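Local coordinates for protein putative surface-anchored fimbrial subunit (Corynebacterium diphtheriae, PDB 3HR6) that probably builds the shaft of cell-wall-anchored pili as their major pilin, a chain of tandem Ig-like modules stabilised by isopeptide and disulfide bonds, at residues F161-I175 against H247-T261. Residues are numbered along the deposited sequence; the frame is centred on the assembly and turned at random.
Sequences FSVGENVKYRVATKI and HKDQELVVEFEAPVT. With CA (calcium ion), chain B.
K174 and E251 meet in the closest ionic contact between two antiparallel strands whose polar face shows how neighbouring charges can share partners. K174 NZ, bent over at its end (chi4 -68°), lies 2.8 Å from E251 OE2 and uses that oxygen's anti lone pair. The other oxygen, OE1, accepts from two waters, one also held by R170 NH1 and the other only weakly by NH2. R170, extended from CG to NE with CG opposite the backbone N (chi1 178°), stands out from the sheet and leans toward E251; V253 CG1 lies over one face of its guanidinium, toward the rim. E255 is divided between two long salt bridges: OE1 to K168 NZ, and OE2 to R170 NE at 3.7 Å. The other face is largely apolar, and at its middle Y169 meets F256: Y169 CB makes a CH-pi contact over the F256 ring, 4.2 Å from its centroid, with the ring planes inclined at 55°.

Backbone pairs from V167 with A258 to T173 with L252 hold this register in the middle Ig-like module, which matches a Cna-B-like pilin family. Strands 148-152 and 206-209 flank the pair, while F187 of strand 187-192 packs against L252. Past T173, I175 grips the type II turn H247-Q250: its N binds Q250 O and its O accepts from D249 N at 2.7 Å. At the opposite end V260 packs against V163 and V167, V260 O accepts from G164 N and V260 N donates to E165 O, while E165 OE1 joins D153, D155, Q158 and G160 on calcium.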
loop_
_atom_site.group_PDB
_atom_site.type_symbol
_atom_site.label_atom_id
_atom_site.label_comp_id
_atom_site.label_asym_id
_atom_site.label_seq_id
_atom_site.Cartn_x
_atom_site.Cartn_y
_atom_site.Cartn_z
ATOM N N PHE A 161 7.271 6.811 17.028
ATOM C CA PHE A 161 5.899 7.306 16.970
ATOM C C PHE A 161 5.031 6.403 17.814
ATOM O O PHE A 161 4.116 5.726 17.356
ATOM C CB PHE A 161 5.359 7.464 15.534
ATOM C CG PHE A 161 5.920 6.487 14.533
ATOM C CD1 PHE A 161 5.319 5.249 14.319
ATOM C CD2 PHE A 161 7.029 6.827 13.764
ATOM C CE1 PHE A 161 5.831 4.377 13.387
ATOM C CE2 PHE A 161 7.510 5.945 12.829
ATOM C CZ PHE A 161 6.935 4.704 12.678
ATOM N N SER A 162 5.317 6.432 19.113
ATOM C CA SER A 162 4.473 5.745 20.077
ATOM C C SER A 162 3.054 6.376 20.049
ATOM O O SER A 162 2.834 7.510 19.544
ATOM C CB SER A 162 5.088 5.903 21.458
ATOM O OG SER A 162 6.207 5.072 21.661
ATOM N N VAL A 163 2.087 5.668 20.573
ATOM C CA VAL A 163 0.730 6.174 20.668
ATOM C C VAL A 163 0.774 7.567 21.302
ATOM O O VAL A 163 1.409 7.786 22.330
ATOM C CB VAL A 163 -0.180 5.194 21.520
ATOM C CG1 VAL A 163 -1.548 5.843 21.824
ATOM C CG2 VAL A 163 -0.321 3.867 20.755
ATOM N N GLY A 164 0.156 8.519 20.641
ATOM C CA GLY A 164 0.078 9.872 21.126
ATOM C C GLY A 164 0.930 10.817 20.303
ATOM O O GLY A 164 0.831 12.038 20.460
ATOM N N GLU A 165 1.742 10.249 19.429
ATOM C CA GLU A 165 2.522 11.023 18.474
ATOM C C GLU A 165 2.070 10.713 17.032
ATOM O O GLU A 165 1.240 9.855 16.779
ATOM C CB GLU A 165 3.999 10.625 18.609
ATOM C CG GLU A 165 4.616 10.946 19.981
ATOM C CD GLU A 165 6.055 11.443 19.858
ATOM O OE1 GLU A 165 6.886 10.775 19.238
ATOM O OE2 GLU A 165 6.353 12.508 20.414
ATOM N N ASN A 166 2.650 11.447 16.095
ATOM C CA ASN A 166 2.395 11.216 14.699
ATOM C C ASN A 166 3.469 10.379 14.018
ATOM O O ASN A 166 4.648 10.462 14.324
ATOM C CB ASN A 166 2.287 12.534 13.965
ATOM C CG ASN A 166 1.205 13.420 14.517
ATOM O OD1 ASN A 166 0.055 13.015 14.667
ATOM N ND2 ASN A 166 1.576 14.648 14.865
ATOM N N VAL A 167 2.997 9.563 13.083
ATOM C CA VAL A 167 3.838 8.847 12.144
ATOM C C VAL A 167 3.816 9.616 10.847
ATOM O O VAL A 167 2.852 10.325 10.545
ATOM C CB VAL A 167 3.366 7.384 11.951
ATOM C CG1 VAL A 167 1.871 7.274 11.398
ATOM C CG2 VAL A 167 4.375 6.556 11.075
ATOM N N LYS A 168 4.862 9.441 10.067
ATOM C CA LYS A 168 4.918 9.955 8.705
ATOM C C LYS A 168 5.240 8.797 7.777
ATOM O O LYS A 168 6.059 7.949 8.093
ATOM C CB LYS A 168 5.989 11.024 8.597
ATOM C CG LYS A 168 6.173 11.628 7.207
ATOM C CD LYS A 168 6.990 12.897 7.319
ATOM C CE LYS A 168 7.451 13.398 6.031
ATOM N NZ LYS A 168 8.298 14.614 6.217
ATOM N N TYR A 169 4.537 8.734 6.658
ATOM C CA TYR A 169 4.815 7.765 5.615
ATOM C C TYR A 169 5.211 8.445 4.337
ATOM O O TYR A 169 4.786 9.544 4.046
ATOM C CB TYR A 169 3.623 6.890 5.357
ATOM C CG TYR A 169 3.267 5.969 6.462
ATOM C CD1 TYR A 169 4.158 5.003 6.901
ATOM C CD2 TYR A 169 2.055 6.062 7.088
ATOM C CE1 TYR A 169 3.797 4.127 7.964
ATOM C CE2 TYR A 169 1.687 5.214 8.094
ATOM C CZ TYR A 169 2.579 4.262 8.539
ATOM O OH TYR A 169 2.125 3.483 9.579
ATOM N N ARG A 170 6.041 7.762 3.580
ATOM C CA ARG A 170 6.558 8.218 2.299
ATOM C C ARG A 170 6.382 7.061 1.328
ATOM O O ARG A 170 6.819 5.934 1.592
ATOM C CB ARG A 170 8.021 8.581 2.410
ATOM C CG ARG A 170 8.639 9.018 1.137
ATOM C CD ARG A 170 10.112 9.160 1.318
ATOM N NE ARG A 170 10.741 9.848 0.208
ATOM C CZ ARG A 170 11.226 9.273 -0.883
ATOM N NH1 ARG A 170 11.169 7.953 -1.047
ATOM N NH2 ARG A 170 11.799 10.041 -1.831
ATOM N N VAL A 171 5.702 7.343 0.226
ATOM C CA VAL A 171 5.422 6.380 -0.817
ATOM C C VAL A 171 6.012 6.876 -2.127
ATOM O O VAL A 171 5.574 7.920 -2.692
ATOM C CB VAL A 171 3.902 6.138 -1.025
ATOM C CG1 VAL A 171 3.669 5.110 -2.207
ATOM C CG2 VAL A 171 3.251 5.650 0.249
ATOM N N ALA A 172 7.027 6.182 -2.612
ATOM C CA ALA A 172 7.737 6.561 -3.829
ATOM C C ALA A 172 7.356 5.614 -4.985
ATOM O O ALA A 172 7.644 4.424 -4.886
ATOM C CB ALA A 172 9.187 6.518 -3.610
ATOM N N THR A 173 6.706 6.154 -6.010
ATOM C CA THR A 173 6.209 5.375 -7.144
ATOM C C THR A 173 6.911 5.787 -8.385
ATOM O O THR A 173 6.962 6.945 -8.718
ATOM C CB THR A 173 4.688 5.617 -7.320
ATOM O OG1 THR A 173 4.014 5.227 -6.122
ATOM C CG2 THR A 173 4.082 4.908 -8.537
ATOM N N LYS A 174 7.438 4.812 -9.107
ATOM C CA LYS A 174 8.113 5.058 -10.353
ATOM C C LYS A 174 7.109 5.221 -11.467
ATOM O O LYS A 174 6.148 4.451 -11.525
ATOM C CB LYS A 174 9.061 3.904 -10.662
ATOM C CG LYS A 174 10.230 4.001 -9.738
ATOM C CD LYS A 174 11.379 3.106 -9.962
ATOM C CE LYS A 174 12.537 3.483 -8.987
ATOM N NZ LYS A 174 13.270 4.820 -9.154
ATOM N N ILE A 175 7.331 6.225 -12.323
ATOM C CA ILE A 175 6.514 6.374 -13.515
ATOM C C ILE A 175 7.084 5.458 -14.584
ATOM O O ILE A 175 8.215 5.665 -15.012
ATOM C CB ILE A 175 6.482 7.828 -14.048
ATOM C CG1 ILE A 175 6.103 8.795 -12.934
ATOM C CG2 ILE A 175 5.551 7.915 -15.256
ATOM C CD1 ILE A 175 4.758 8.509 -12.288
ATOM N N HIS A 247 7.646 11.895 -18.060
ATOM C CA HIS A 247 8.363 11.808 -16.793
ATOM C C HIS A 247 8.728 10.370 -16.532
ATOM O O HIS A 247 8.845 9.967 -15.415
ATOM C CB HIS A 247 7.520 12.372 -15.632
ATOM C CG HIS A 247 7.277 13.846 -15.759
ATOM N ND1 HIS A 247 7.977 14.800 -15.042
ATOM C CD2 HIS A 247 6.420 14.529 -16.548
ATOM C CE1 HIS A 247 7.558 16.005 -15.396
ATOM N NE2 HIS A 247 6.623 15.870 -16.317
ATOM N N LYS A 248 9.014 9.639 -17.601
ATOM C CA LYS A 248 9.357 8.228 -17.425
ATOM C C LYS A 248 10.526 8.104 -16.483
ATOM O O LYS A 248 11.459 8.915 -16.526
ATOM C CB LYS A 248 9.659 7.592 -18.754
ATOM C CG LYS A 248 10.841 8.151 -19.474
ATOM C CD LYS A 248 10.783 7.695 -20.941
ATOM C CE LYS A 248 11.841 8.351 -21.762
ATOM N NZ LYS A 248 13.179 7.959 -21.228
ATOM N N ASP A 249 10.425 7.107 -15.601
ATOM C CA ASP A 249 11.441 6.746 -14.630
ATOM C C ASP A 249 11.665 7.741 -13.501
ATOM O O ASP A 249 12.495 7.492 -12.630
ATOM C CB ASP A 249 12.756 6.357 -15.314
ATOM C CG ASP A 249 12.573 5.221 -16.279
ATOM O OD1 ASP A 249 11.916 4.222 -15.923
ATOM O OD2 ASP A 249 13.053 5.353 -17.407
ATOM N N GLN A 250 10.902 8.838 -13.492
ATOM C CA GLN A 250 10.870 9.741 -12.330
ATOM C C GLN A 250 9.992 9.149 -11.245
ATOM O O GLN A 250 9.226 8.216 -11.490
ATOM C CB GLN A 250 10.363 11.137 -12.758
ATOM C CG GLN A 250 11.265 11.790 -13.766
ATOM C CD GLN A 250 10.750 13.146 -14.185
ATOM O OE1 GLN A 250 9.888 13.711 -13.520
ATOM N NE2 GLN A 250 11.264 13.671 -15.278
ATOM N N GLU A 251 10.097 9.676 -10.022
ATOM C CA GLU A 251 9.273 9.203 -8.918
ATOM C C GLU A 251 8.219 10.229 -8.593
ATOM O O GLU A 251 8.491 11.428 -8.578
ATOM C CB GLU A 251 10.077 8.892 -7.678
ATOM C CG GLU A 251 10.991 7.728 -7.923
ATOM C CD GLU A 251 11.816 7.338 -6.739
ATOM O OE1 GLU A 251 11.823 8.032 -5.686
ATOM O OE2 GLU A 251 12.488 6.308 -6.913
ATOM N N LEU A 252 7.016 9.725 -8.412
ATOM C CA LEU A 252 5.944 10.435 -7.789
ATOM C C LEU A 252 6.018 10.104 -6.313
ATOM O O LEU A 252 5.845 8.938 -5.966
ATOM C CB LEU A 252 4.621 9.947 -8.395
ATOM C CG LEU A 252 3.377 10.604 -7.816
ATOM C CD1 LEU A 252 3.289 12.025 -8.269
ATOM C CD2 LEU A 252 2.084 9.798 -8.217
ATOM N N VAL A 253 6.217 11.084 -5.435
ATOM C CA VAL A 253 6.393 10.832 -4.014
ATOM C C VAL A 253 5.261 11.486 -3.256
ATOM O O VAL A 253 5.027 12.653 -3.463
ATOM C CB VAL A 253 7.742 11.362 -3.496
ATOM C CG1 VAL A 253 7.853 11.105 -1.970
ATOM C CG2 VAL A 253 8.913 10.690 -4.294
ATOM N N VAL A 254 4.511 10.685 -2.515
ATOM C CA VAL A 254 3.445 11.116 -1.645
ATOM C C VAL A 254 3.968 10.960 -0.239
ATOM O O VAL A 254 4.449 9.865 0.149
ATOM C CB VAL A 254 2.188 10.257 -1.846
ATOM C CG1 VAL A 254 1.063 10.623 -0.836
ATOM C CG2 VAL A 254 1.730 10.386 -3.302
ATOM N N GLU A 255 3.896 12.039 0.540
ATOM C CA GLU A 255 4.174 11.965 1.961
ATOM C C GLU A 255 3.019 12.459 2.762
ATOM O O GLU A 255 2.313 13.344 2.340
ATOM C CB GLU A 255 5.406 12.769 2.337
ATOM C CG GLU A 255 6.660 12.156 1.782
ATOM C CD GLU A 255 7.910 12.858 2.312
ATOM O OE1 GLU A 255 7.867 14.081 2.586
ATOM O OE2 GLU A 255 8.927 12.161 2.481
ATOM N N PHE A 256 2.800 11.841 3.917
ATOM C CA PHE A 256 1.783 12.321 4.832
ATOM C C PHE A 256 2.080 11.914 6.264
ATOM O O PHE A 256 2.825 10.965 6.514
ATOM C CB PHE A 256 0.401 11.812 4.382
ATOM C CG PHE A 256 0.221 10.325 4.460
ATOM C CD1 PHE A 256 -0.383 9.722 5.543
ATOM C CD2 PHE A 256 0.650 9.506 3.396
ATOM C CE1 PHE A 256 -0.543 8.323 5.573
ATOM C CE2 PHE A 256 0.506 8.112 3.439
ATOM C CZ PHE A 256 -0.118 7.538 4.512
ATOM N N GLU A 257 1.457 12.655 7.175
ATOM C CA GLU A 257 1.500 12.347 8.590
ATOM C C GLU A 257 0.099 11.940 9.077
ATOM O O GLU A 257 -0.915 12.381 8.538
ATOM C CB GLU A 257 1.998 13.524 9.409
ATOM C CG GLU A 257 3.423 13.901 9.162
ATOM C CD GLU A 257 3.948 14.924 10.166
ATOM O OE1 GLU A 257 3.407 14.992 11.289
ATOM O OE2 GLU A 257 4.902 15.656 9.832
ATOM N N ALA A 258 0.074 11.071 10.078
ATOM C CA ALA A 258 -1.178 10.770 10.766
ATOM C C ALA A 258 -0.918 10.460 12.225
ATOM O O ALA A 258 0.154 9.964 12.563
ATOM C CB ALA A 258 -1.861 9.595 10.107
ATOM N N PRO A 259 -1.917 10.723 13.080
ATOM C CA PRO A 259 -1.733 10.418 14.500
ATOM C C PRO A 259 -1.828 8.926 14.819
ATOM O O PRO A 259 -2.709 8.209 14.332
ATOM C CB PRO A 259 -2.823 11.235 15.182
ATOM C CG PRO A 259 -3.805 11.513 14.212
ATOM C CD PRO A 259 -3.115 11.527 12.850
ATOM N N VAL A 260 -0.894 8.453 15.617
ATOM C CA VAL A 260 -0.983 7.077 16.107
ATOM C C VAL A 260 -1.906 7.129 17.321
ATOM O O VAL A 260 -1.503 7.640 18.351
ATOM C CB VAL A 260 0.407 6.477 16.450
ATOM C CG1 VAL A 260 0.278 5.066 16.944
ATOM C CG2 VAL A 260 1.340 6.478 15.226
ATOM N N THR A 261 -3.105 6.560 17.238
ATOM C CA THR A 261 -4.111 6.812 18.270
ATOM C C THR A 261 -4.280 5.669 19.237
ATOM O O THR A 261 -4.814 5.874 20.337
ATOM C CB THR A 261 -5.508 7.154 17.715
ATOM O OG1 THR A 261 -6.137 5.970 17.200
ATOM C CG2 THR A 261 -5.418 8.172 16.606
HETATM CA CA CA B . 8.733 11.146 17.512
HETATM O O HOH W 1 -1.558 10.563 18.434
HETATM O O HOH W 2 8.425 13.200 19.095
HETATM O O HOH W 3 6.498 11.915 16.348
HETATM O O HOH W 4 5.816 16.402 7.336
HETATM O O HOH W 5 12.820 7.310 -3.222
HETATM O O HOH W 6 12.364 10.328 -4.999
HETATM O O HOH W 7 10.630 12.709 0.636
HETATM O O HOH W 8 3.675 7.640 -4.711
#